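PDB 4N8X: carboxysome shell vertex protein CcmL from Nostoc sp., which probably forms the pentameric vertices that close the shell of the carboxysome, the polyhedral compartment in which RuBisCO is sequestered. Local coordinates for residues Ile3-Gly8 and Gly51-Val56; Val22-Leu27 and Tyr40-Asp45; Ile58-Ala63 and Pro74-Val79. All blocks are in the same frame, centred on the assembly; numbering follows the deposited sequence.

Contact 1: Ile3-Gly8 and Gly51-Val56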
loop_
_atom_site.group_PDB
_atom_site.type_symbol
_atom_site.label_atom_id
_atom_site.label_comp_id
_atom_site.label_asym_id
_atom_site.label_seq_id
_atom_site.Cartn_x
_atom_site.Cartn_y
_atom_site.Cartn_z
ATOM N N ILE A 3 -10.306 -10.367 -4.942
ATOM C CA ILE A 3 -10.819 -11.705 -5.232
ATOM C C ILE A 3 -9.675 -12.502 -5.843
ATOM O O ILE A 3 -8.944 -11.985 -6.680
ATOM C CB ILE A 3 -11.980 -11.586 -6.277
ATOM C CG1 ILE A 3 -13.128 -10.793 -5.676
ATOM C CG2 ILE A 3 -12.530 -12.971 -6.755
ATOM C CD1 ILE A 3 -14.040 -10.221 -6.713
ATOM N N ALA A 4 -9.492 -13.742 -5.419
ATOM C CA ALA A 4 -8.436 -14.587 -5.966
ATOM C C ALA A 4 -8.886 -16.045 -5.964
ATOM O O ALA A 4 -9.852 -16.377 -5.308
ATOM C CB ALA A 4 -7.166 -14.413 -5.172
ATOM N N LYS A 5 -8.184 -16.900 -6.706
ATOM C CA LYS A 5 -8.511 -18.324 -6.804
ATOM C C LYS A 5 -7.388 -19.129 -6.163
ATOM O O LYS A 5 -6.188 -18.885 -6.402
ATOM C CB LYS A 5 -8.684 -18.715 -8.281
ATOM C CG LYS A 5 -9.070 -20.171 -8.592
ATOM C CD LYS A 5 -8.941 -20.413 -10.129
ATOM C CE LYS A 5 -9.374 -21.826 -10.545
ATOM N NZ LYS A 5 -9.226 -22.076 -12.041
ATOM N N VAL A 6 -7.771 -20.072 -5.321
ATOM C CA VAL A 6 -6.811 -20.935 -4.636
ATOM C C VAL A 6 -6.198 -21.893 -5.635
ATOM O O VAL A 6 -6.870 -22.749 -6.205
ATOM C CB VAL A 6 -7.483 -21.738 -3.505
ATOM C CG1 VAL A 6 -6.464 -22.678 -2.834
ATOM C CG2 VAL A 6 -8.023 -20.761 -2.451
ATOM N N ARG A 7 -4.892 -21.785 -5.813
ATOM C CA ARG A 7 -4.211 -22.638 -6.763
ATOM C C ARG A 7 -3.374 -23.725 -6.079
ATOM O O ARG A 7 -3.263 -24.844 -6.594
ATOM C CB ARG A 7 -3.355 -21.772 -7.726
ATOM C CG ARG A 7 -4.156 -20.869 -8.648
ATOM C CD ARG A 7 -5.185 -21.663 -9.491
ATOM N NE ARG A 7 -4.616 -22.846 -10.155
ATOM C CZ ARG A 7 -3.898 -22.800 -11.267
ATOM N NH1 ARG A 7 -3.436 -23.916 -11.803
ATOM N NH2 ARG A 7 -3.626 -21.620 -11.842
ATOM N N GLY A 8 -2.837 -23.436 -4.895
ATOM C CA GLY A 8 -1.939 -24.391 -4.280
ATOM C C GLY A 8 -1.357 -23.929 -2.957
ATOM O O GLY A 8 -1.859 -22.994 -2.328
ATOM N N GLY A 51 -10.314 -24.510 -0.173
ATOM C CA GLY A 51 -9.824 -25.719 -0.815
ATOM C C GLY A 51 -9.407 -25.400 -2.219
ATOM O O GLY A 51 -9.504 -24.243 -2.621
ATOM N N PHE A 52 -8.969 -26.407 -2.981
ATOM C CA PHE A 52 -8.454 -26.125 -4.323
ATOM C C PHE A 52 -9.473 -25.460 -5.227
ATOM O O PHE A 52 -10.622 -25.887 -5.281
ATOM C CB PHE A 52 -7.969 -27.403 -5.005
ATOM C CG PHE A 52 -6.656 -27.884 -4.494
ATOM C CD1 PHE A 52 -5.528 -27.104 -4.640
ATOM C CD2 PHE A 52 -6.554 -29.108 -3.842
ATOM C CE1 PHE A 52 -4.287 -27.544 -4.168
ATOM C CE2 PHE A 52 -5.324 -29.554 -3.367
ATOM C CZ PHE A 52 -4.184 -28.757 -3.529
ATOM N N ASP A 53 -9.028 -24.418 -5.939
ATOM C CA ASP A 53 -9.802 -23.798 -7.015
ATOM C C ASP A 53 -11.018 -23.029 -6.554
ATOM O O ASP A 53 -11.767 -22.522 -7.371
ATOM C CB ASP A 53 -10.196 -24.847 -8.063
ATOM C CG ASP A 53 -8.988 -25.435 -8.739
ATOM O OD1 ASP A 53 -7.994 -24.697 -8.904
ATOM O OD2 ASP A 53 -9.004 -26.626 -9.049
ATOM N N GLU A 54 -11.194 -22.893 -5.242
ATOM C CA GLU A 54 -12.199 -21.974 -4.719
ATOM C C GLU A 54 -11.757 -20.521 -4.942
ATOM O O GLU A 54 -10.560 -20.223 -4.966
ATOM C CB GLU A 54 -12.424 -22.250 -3.228
ATOM C CG GLU A 54 -13.278 -23.498 -3.019
ATOM C CD GLU A 54 -13.649 -23.751 -1.567
ATOM O OE1 GLU A 54 -12.785 -23.542 -0.707
ATOM O OE2 GLU A 54 -14.796 -24.162 -1.297
ATOM N N TRP A 55 -12.744 -19.640 -5.134
ATOM C CA TRP A 55 -12.575 -18.199 -5.063
ATOM C C TRP A 55 -12.688 -17.704 -3.615
ATOM O O TRP A 55 -13.578 -18.099 -2.855
ATOM C CB TRP A 55 -13.635 -17.513 -5.935
ATOM C CG TRP A 55 -13.374 -17.649 -7.428
ATOM C CD1 TRP A 55 -12.715 -18.666 -8.060
ATOM C CD2 TRP A 55 -13.769 -16.724 -8.457
ATOM N NE1 TRP A 55 -12.680 -18.435 -9.437
ATOM C CE2 TRP A 55 -13.316 -17.254 -9.698
ATOM C CE3 TRP A 55 -14.474 -15.517 -8.452
ATOM C CZ2 TRP A 55 -13.542 -16.607 -10.923
ATOM C CZ3 TRP A 55 -14.688 -14.863 -9.690
ATOM C CH2 TRP A 55 -14.226 -15.424 -10.896
ATOM N N VAL A 56 -11.799 -16.801 -3.247
ATOM C CA VAL A 56 -11.737 -16.322 -1.888
ATOM C C VAL A 56 -11.514 -14.806 -1.935
ATOM O O VAL A 56 -11.126 -14.273 -2.967
ATOM C CB VAL A 56 -10.557 -16.983 -1.147
ATOM C CG1 VAL A 56 -10.796 -18.490 -1.018
ATOM C CG2 VAL A 56 -9.242 -16.731 -1.906
HETATM O O HOH W 1 -12.049 -20.547 -11.837
#

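Contact 2: Val22-Leu27 and Tyr40-Asp45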
loop_
_atom_site.group_PDB
_atom_site.type_symbol
_atom_site.label_atom_id
_atom_site.label_comp_id
_atom_site.label_asym_id
_atom_site.label_seq_id
_atom_site.Cartn_x
_atom_site.Cartn_y
_atom_site.Cartn_z
ATOM N N VAL A 22 1.345 -21.804 10.404
ATOM C CA VAL A 22 0.538 -21.023 9.482
ATOM C C VAL A 22 0.502 -21.605 8.055
ATOM O O VAL A 22 1.540 -21.684 7.368
ATOM C CB VAL A 22 1.089 -19.601 9.414
ATOM C CG1 VAL A 22 0.249 -18.747 8.457
ATOM C CG2 VAL A 22 1.155 -19.001 10.825
ATOM N N LYS A 23 -0.680 -22.006 7.606
ATOM C CA LYS A 23 -0.856 -22.501 6.238
ATOM C C LYS A 23 -0.682 -21.348 5.261
ATOM O O LYS A 23 -1.296 -20.269 5.438
ATOM C CB LYS A 23 -2.253 -23.107 6.072
ATOM C CG LYS A 23 -2.616 -23.475 4.644
ATOM C CD LYS A 23 -4.047 -23.912 4.599
ATOM C CE LYS A 23 -4.245 -25.251 5.236
ATOM N NZ LYS A 23 -5.702 -25.620 5.300
ATOM N N LEU A 24 0.143 -21.543 4.230
ATOM C CA LEU A 24 0.330 -20.515 3.191
ATOM C C LEU A 24 -0.224 -21.031 1.881
ATOM O O LEU A 24 0.125 -22.140 1.450
ATOM C CB LEU A 24 1.811 -20.234 3.009
ATOM C CG LEU A 24 2.433 -19.869 4.352
ATOM C CD1 LEU A 24 3.928 -19.993 4.269
ATOM C CD2 LEU A 24 2.029 -18.427 4.655
ATOM N N LEU A 25 -1.094 -20.240 1.259
ATOM C CA LEU A 25 -1.721 -20.622 -0.013
ATOM C C LEU A 25 -1.202 -19.786 -1.168
ATOM O O LEU A 25 -0.981 -18.584 -1.007
ATOM C CB LEU A 25 -3.226 -20.397 0.061
ATOM C CG LEU A 25 -3.967 -21.258 1.101
ATOM C CD1 LEU A 25 -5.482 -21.093 0.923
ATOM C CD2 LEU A 25 -3.570 -22.710 0.972
ATOM N N LEU A 26 -1.053 -20.395 -2.345
ATOM C CA LEU A 26 -0.707 -19.635 -3.568
ATOM C C LEU A 26 -2.020 -19.308 -4.270
ATOM O O LEU A 26 -2.796 -20.217 -4.642
ATOM C CB LEU A 26 0.170 -20.491 -4.500
ATOM C CG LEU A 26 0.521 -19.911 -5.886
ATOM C CD1 LEU A 26 1.454 -18.669 -5.775
ATOM C CD2 LEU A 26 1.132 -20.986 -6.705
ATOM N N LEU A 27 -2.264 -18.016 -4.466
ATOM C CA LEU A 27 -3.520 -17.523 -5.043
ATOM C C LEU A 27 -3.294 -16.792 -6.377
ATOM O O LEU A 27 -2.274 -16.134 -6.554
ATOM C CB LEU A 27 -4.166 -16.578 -4.032
ATOM C CG LEU A 27 -4.261 -17.222 -2.634
ATOM C CD1 LEU A 27 -4.860 -16.245 -1.619
ATOM C CD2 LEU A 27 -5.142 -18.428 -2.658
ATOM N N TYR A 40 -0.084 -13.409 -9.112
ATOM C CA TYR A 40 -0.272 -14.340 -8.008
ATOM C C TYR A 40 0.221 -13.717 -6.696
ATOM O O TYR A 40 0.988 -12.771 -6.705
ATOM C CB TYR A 40 0.527 -15.616 -8.256
ATOM C CG TYR A 40 -0.020 -16.505 -9.367
ATOM C CD1 TYR A 40 0.094 -16.129 -10.702
ATOM C CD2 TYR A 40 -0.632 -17.742 -9.077
ATOM C CE1 TYR A 40 -0.387 -16.948 -11.732
ATOM C CE2 TYR A 40 -1.123 -18.565 -10.120
ATOM C CZ TYR A 40 -0.997 -18.150 -11.435
ATOM O OH TYR A 40 -1.456 -18.929 -12.485
ATOM N N GLU A 41 -0.210 -14.268 -5.582
ATOM C CA GLU A 41 0.324 -13.865 -4.292
ATOM C C GLU A 41 0.183 -15.000 -3.324
ATOM O O GLU A 41 -0.507 -15.972 -3.623
ATOM C CB GLU A 41 -0.339 -12.599 -3.767
ATOM C CG GLU A 41 -1.780 -12.697 -3.339
ATOM C CD GLU A 41 -2.359 -11.288 -3.085
ATOM O OE1 GLU A 41 -2.092 -10.380 -3.895
ATOM O OE2 GLU A 41 -3.041 -11.073 -2.068
ATOM N N VAL A 42 0.848 -14.877 -2.174
ATOM C CA VAL A 42 0.777 -15.893 -1.131
ATOM C C VAL A 42 0.077 -15.273 0.044
ATOM O O VAL A 42 0.468 -14.185 0.473
ATOM C CB VAL A 42 2.189 -16.341 -0.730
ATOM C CG1 VAL A 42 2.139 -17.484 0.319
ATOM C CG2 VAL A 42 2.952 -16.771 -1.975
ATOM N N ALA A 43 -0.958 -15.955 0.558
ATOM C CA ALA A 43 -1.709 -15.463 1.719
ATOM C C ALA A 43 -1.787 -16.537 2.805
ATOM O O ALA A 43 -1.827 -17.726 2.504
ATOM C CB ALA A 43 -3.151 -15.043 1.299
ATOM N N ALA A 44 -1.886 -16.106 4.057
ATOM C CA ALA A 44 -2.073 -17.020 5.169
ATOM C C ALA A 44 -3.532 -17.468 5.174
ATOM O O ALA A 44 -4.448 -16.696 4.857
ATOM C CB ALA A 44 -1.721 -16.323 6.490
ATOM N N ASP A 45 -3.768 -18.723 5.525
ATOM C CA ASP A 45 -5.152 -19.173 5.653
ATOM C C ASP A 45 -5.265 -20.018 6.902
ATOM O O ASP A 45 -5.377 -21.219 6.844
ATOM C CB ASP A 45 -5.584 -19.965 4.426
ATOM C CG ASP A 45 -7.033 -20.533 4.545
ATOM O OD1 ASP A 45 -7.774 -20.166 5.489
ATOM O OD2 ASP A 45 -7.449 -21.358 3.680
HETATM O O HOH W 2 -6.780 -24.021 3.239
HETATM O O HOH W 3 -7.177 -23.256 7.258
#

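Contact 3: Ile58-Ala63 and Pro74-Val79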
loop_
_atom_site.group_PDB
_atom_site.type_symbol
_atom_site.label_atom_id
_atom_site.label_comp_id
_atom_site.label_asym_id
_atom_site.label_seq_id
_atom_site.Cartn_x
_atom_site.Cartn_y
_atom_site.Cartn_z
ATOM N N ILE A 58 -9.178 -11.870 -0.255
ATOM C CA ILE A 58 -7.907 -11.634 0.420
ATOM C C ILE A 58 -7.928 -10.219 1.028
ATOM O O ILE A 58 -8.264 -9.262 0.345
ATOM C CB ILE A 58 -6.778 -11.642 -0.596
ATOM C CG1 ILE A 58 -6.665 -13.004 -1.326
ATOM C CG2 ILE A 58 -5.421 -11.385 0.112
ATOM C CD1 ILE A 58 -5.461 -12.996 -2.349
ATOM N N SER A 59 -7.581 -10.097 2.311
ATOM C CA SER A 59 -7.342 -8.802 2.936
ATOM C C SER A 59 -5.850 -8.608 3.018
ATOM O O SER A 59 -5.123 -9.553 3.375
ATOM C CB SER A 59 -7.970 -8.786 4.331
ATOM O OG SER A 59 -9.348 -8.492 4.224
ATOM N N ARG A 60 -5.375 -7.407 2.690
ATOM C CA ARG A 60 -3.910 -7.162 2.670
ATOM C C ARG A 60 -3.522 -6.087 3.664
ATOM O O ARG A 60 -4.379 -5.292 4.103
ATOM C CB ARG A 60 -3.400 -6.840 1.222
ATOM C CG ARG A 60 -1.810 -6.712 1.013
ATOM C CD ARG A 60 -1.068 -7.871 0.199
ATOM N NE ARG A 60 0.412 -7.837 0.316
ATOM C CZ ARG A 60 1.303 -8.620 -0.337
ATOM N NH1 ARG A 60 0.939 -9.560 -1.217
ATOM N NH2 ARG A 60 2.614 -8.459 -0.092
ATOM N N GLY A 61 -2.246 -6.058 4.055
ATOM C CA GLY A 61 -1.769 -5.063 5.003
ATOM C C GLY A 61 -2.107 -5.494 6.423
ATOM O O GLY A 61 -2.350 -6.680 6.655
ATOM N N SER A 62 -2.170 -4.544 7.351
ATOM C CA SER A 62 -2.454 -4.836 8.778
ATOM C C SER A 62 -3.803 -5.535 8.987
ATOM O O SER A 62 -3.987 -6.221 9.988
ATOM C CB SER A 62 -2.340 -3.578 9.675
ATOM O OG SER A 62 -3.249 -2.547 9.265
ATOM N N ALA A 63 -4.732 -5.392 8.039
ATOM C CA ALA A 63 -5.988 -6.150 8.093
ATOM C C ALA A 63 -5.704 -7.653 8.299
ATOM O O ALA A 63 -6.453 -8.347 8.955
ATOM C CB ALA A 63 -6.787 -5.963 6.789
ATOM N N PRO A 74 4.111 -11.930 10.882
ATOM C CA PRO A 74 4.435 -11.060 9.725
ATOM C C PRO A 74 3.726 -11.491 8.481
ATOM O O PRO A 74 4.336 -11.959 7.510
ATOM C CB PRO A 74 5.957 -11.225 9.567
ATOM C CG PRO A 74 6.263 -12.598 10.163
ATOM C CD PRO A 74 5.242 -12.790 11.283
ATOM N N VAL A 75 2.415 -11.277 8.482
ATOM C CA VAL A 75 1.581 -11.647 7.363
ATOM C C VAL A 75 0.930 -10.363 6.871
ATOM O O VAL A 75 0.470 -9.533 7.666
ATOM C CB VAL A 75 0.535 -12.673 7.779
ATOM C CG1 VAL A 75 1.232 -13.919 8.311
ATOM C CG2 VAL A 75 -0.326 -12.107 8.874
ATOM N N ASP A 76 0.931 -10.179 5.558
ATOM C CA ASP A 76 0.370 -8.962 5.008
ATOM C C ASP A 76 -0.714 -9.322 4.033
ATOM O O ASP A 76 -1.165 -8.460 3.281
ATOM C CB ASP A 76 1.460 -8.138 4.306
ATOM C CG ASP A 76 2.202 -8.938 3.232
ATOM O OD1 ASP A 76 1.802 -10.098 2.972
ATOM O OD2 ASP A 76 3.177 -8.392 2.649
ATOM N N ALA A 77 -1.108 -10.606 4.027
ATOM C CA ALA A 77 -2.195 -11.113 3.166
ATOM C C ALA A 77 -2.784 -12.353 3.794
ATOM O O ALA A 77 -2.034 -13.242 4.237
ATOM C CB ALA A 77 -1.709 -11.413 1.695
ATOM N N ALA A 78 -4.112 -12.339 3.942
ATOM C CA ALA A 78 -4.852 -13.412 4.591
ATOM C C ALA A 78 -6.145 -13.723 3.818
ATOM O O ALA A 78 -6.813 -12.814 3.297
ATOM C CB ALA A 78 -5.148 -13.054 6.102
ATOM N N VAL A 79 -6.497 -15.004 3.779
ATOM C CA VAL A 79 -7.795 -15.421 3.283
ATOM C C VAL A 79 -8.859 -15.114 4.334
ATOM O O VAL A 79 -8.711 -15.474 5.485
ATOM C CB VAL A 79 -7.764 -16.907 2.886
ATOM C CG1 VAL A 79 -9.170 -17.424 2.578
ATOM C CG2 VAL A 79 -6.829 -17.100 1.689
#

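Contact 1: Ile3-Gly8 and Gly51-Val56
G51 O lies 3.3 Å from V6 CB, where V6 turns its branched side chain onto the type II turn G51-E54 that leads into strand 55-60. G51 N bonds the turn's far end through E54 OE1, which it meets from above the carboxylate plane. F52 brings the edge of its ring to G8, with CE1 3.9 Å from G8 CA. D53 takes the positive phi (70°) of the turn's third position; its N donates to V6 O (2.7 Å). Its carboxylate reaches the aliphatic end of K5, OD1 to CE 3.6 Å, while K5 NZ stays beyond salt-bridge range. R7 gives its strongest polar contact to E89 of a neighbouring subunit. E54 O receives V6 N in a nearly straight bond (172°). At W55 the indole is large enough to serve two neighbours: I3 CG2, placed there because it stands anti to the backbone N, touches CE3 at 3.6 Å, and the extended K5 chain passes CD1; one water accepts from W55 NE1 and, weakly, from K5 NZ. V56 and A4 form a hydrogen-bonded antiparallel pair, V56 N to A4 O being 2.9 Å, and V56 CG1 meets V6 CG2. Strand pairing thus passes into the turn, which V6 grips through N and O; apolar V6 and V56 take the inner face, the indole the other beside K5, whose charge is probably attracted only loosely to D53.

Contact 2: Val22-Leu27 and Tyr40-Asp45
L25 and A43, and likewise L27 and E41, are hydrogen-bonded pairs of two antiparallel strands, 24-30 and 39-44, consecutive long strands of the OB-like beta barrel. Two bonds join each pair: L27 N to E41 O is 2.8 Å and almost straight at 170°, while A43 N meets L25 O in the carbonyl plane. One more, D45 N to K23 O, carries the pairing past the strand end. At the non-hydrogen-bonded pairs the backbone helps through CA-H...O contacts, V42 CA to L25 O at 3.2 Å among them.

Apolar packing differs between the two faces. On one, L27 CD1 reaches A43 CB at 3.6 Å; the methyl of A43 is small enough to sit between L27 and A77, in the barrel interior. On the other, V42 CG1, anti to its own N, rests on L24 CB, and L26 CD1 touches Y40 CD2 at an oblique angle, at 4.0 Å. A compact valine suits V42's place, pressed between L24 and L57 of a neighbouring subunit; L26 packs on V88 of that subunit.

Between the polar side chains at the D45 end, water mediates. D45 bonds chiefly to the backbone N of G49, V48 and A50, and L25 CD1 lies against OD2 at 3.4 Å. K23, whose chain bends at chi3 (-72°), stops short of the carboxylate; one water instead spans from K23 NZ to D45 OD2, 2.8 Å to each.

Contact 3: Ile58-Ala63 and Pro74-Val79
Antiparallel strands 55-60 and 77-88 of the barrel meet here, and their pairing, centred on S59 with A78, runs out beside the subunit boundary at R60, G61 and D76. S59 N to A78 O and A78 N to S59 O are both 3.0 Å. I58 CG2 lies over A77 CB on the inner side, and R60 CD comes about as near to the same methyl; alanine is small enough to fit under both.

R60 and A77 form a close non-hydrogen-bonded pair, and beyond it G61 N donates to D76 O at 2.7 Å from well above the carbonyl plane. G61 has a positive phi (81°), which a residue without CB accepts most easily. R60 follows the same carbonyl with its aliphatic part: CB sits 3.4 Å from D76 O. A bend at chi2 (109°) then brings the guanidinium alongside the D76 side chain, the two pointing the same way with planes 43° apart. NH2 makes a salt bridge to OD2 at 2.8 Å, poorly directed as a hydrogen bond, while OD1 stands over one guanidinium face. A leucine here removes the guanidinium, and the buried D76 carboxylate would probably be left to a neighbouring subunit's N-H donors, without a charged mate in its own chain.

D76, a short side chain just before the strand, serves that neighbouring subunit too, taking R60 N of that subunit on OD2 and its M1 N on OD1. On the other flank S59 OG bonds P74 O of another neighbour, and S62 packs on S62 of both. The buried carboxylate of D76 is therefore shared between subunits, and the gathering of R60 groups from adjacent chains is consistent with a part in the positively charged pore of the pentamer.

Overall arrangement
Contact 2 and contact 3 are largely buried, whereas contact 1 is only partly so, its turn lying nearer the surface. All three belong to one antiparallel sheet: contacts 1 and 3 share strand 55-60, and contact 1 meets contact 2 where strand 2-11 lies beside strand 24-30. Backbone bonds from A44 to A77 and V79 join contacts 2 and 3, closing the sheet into a barrel, and I58 CD1 touches A4 and L27 in its interior. Chemistry follows place: contact 2 is mainly leucine and alanine packing, contact 1 adds a turn and sends R7 to E89 of a neighbouring subunit, and the salt bridge of contact 3 joins its own two segments.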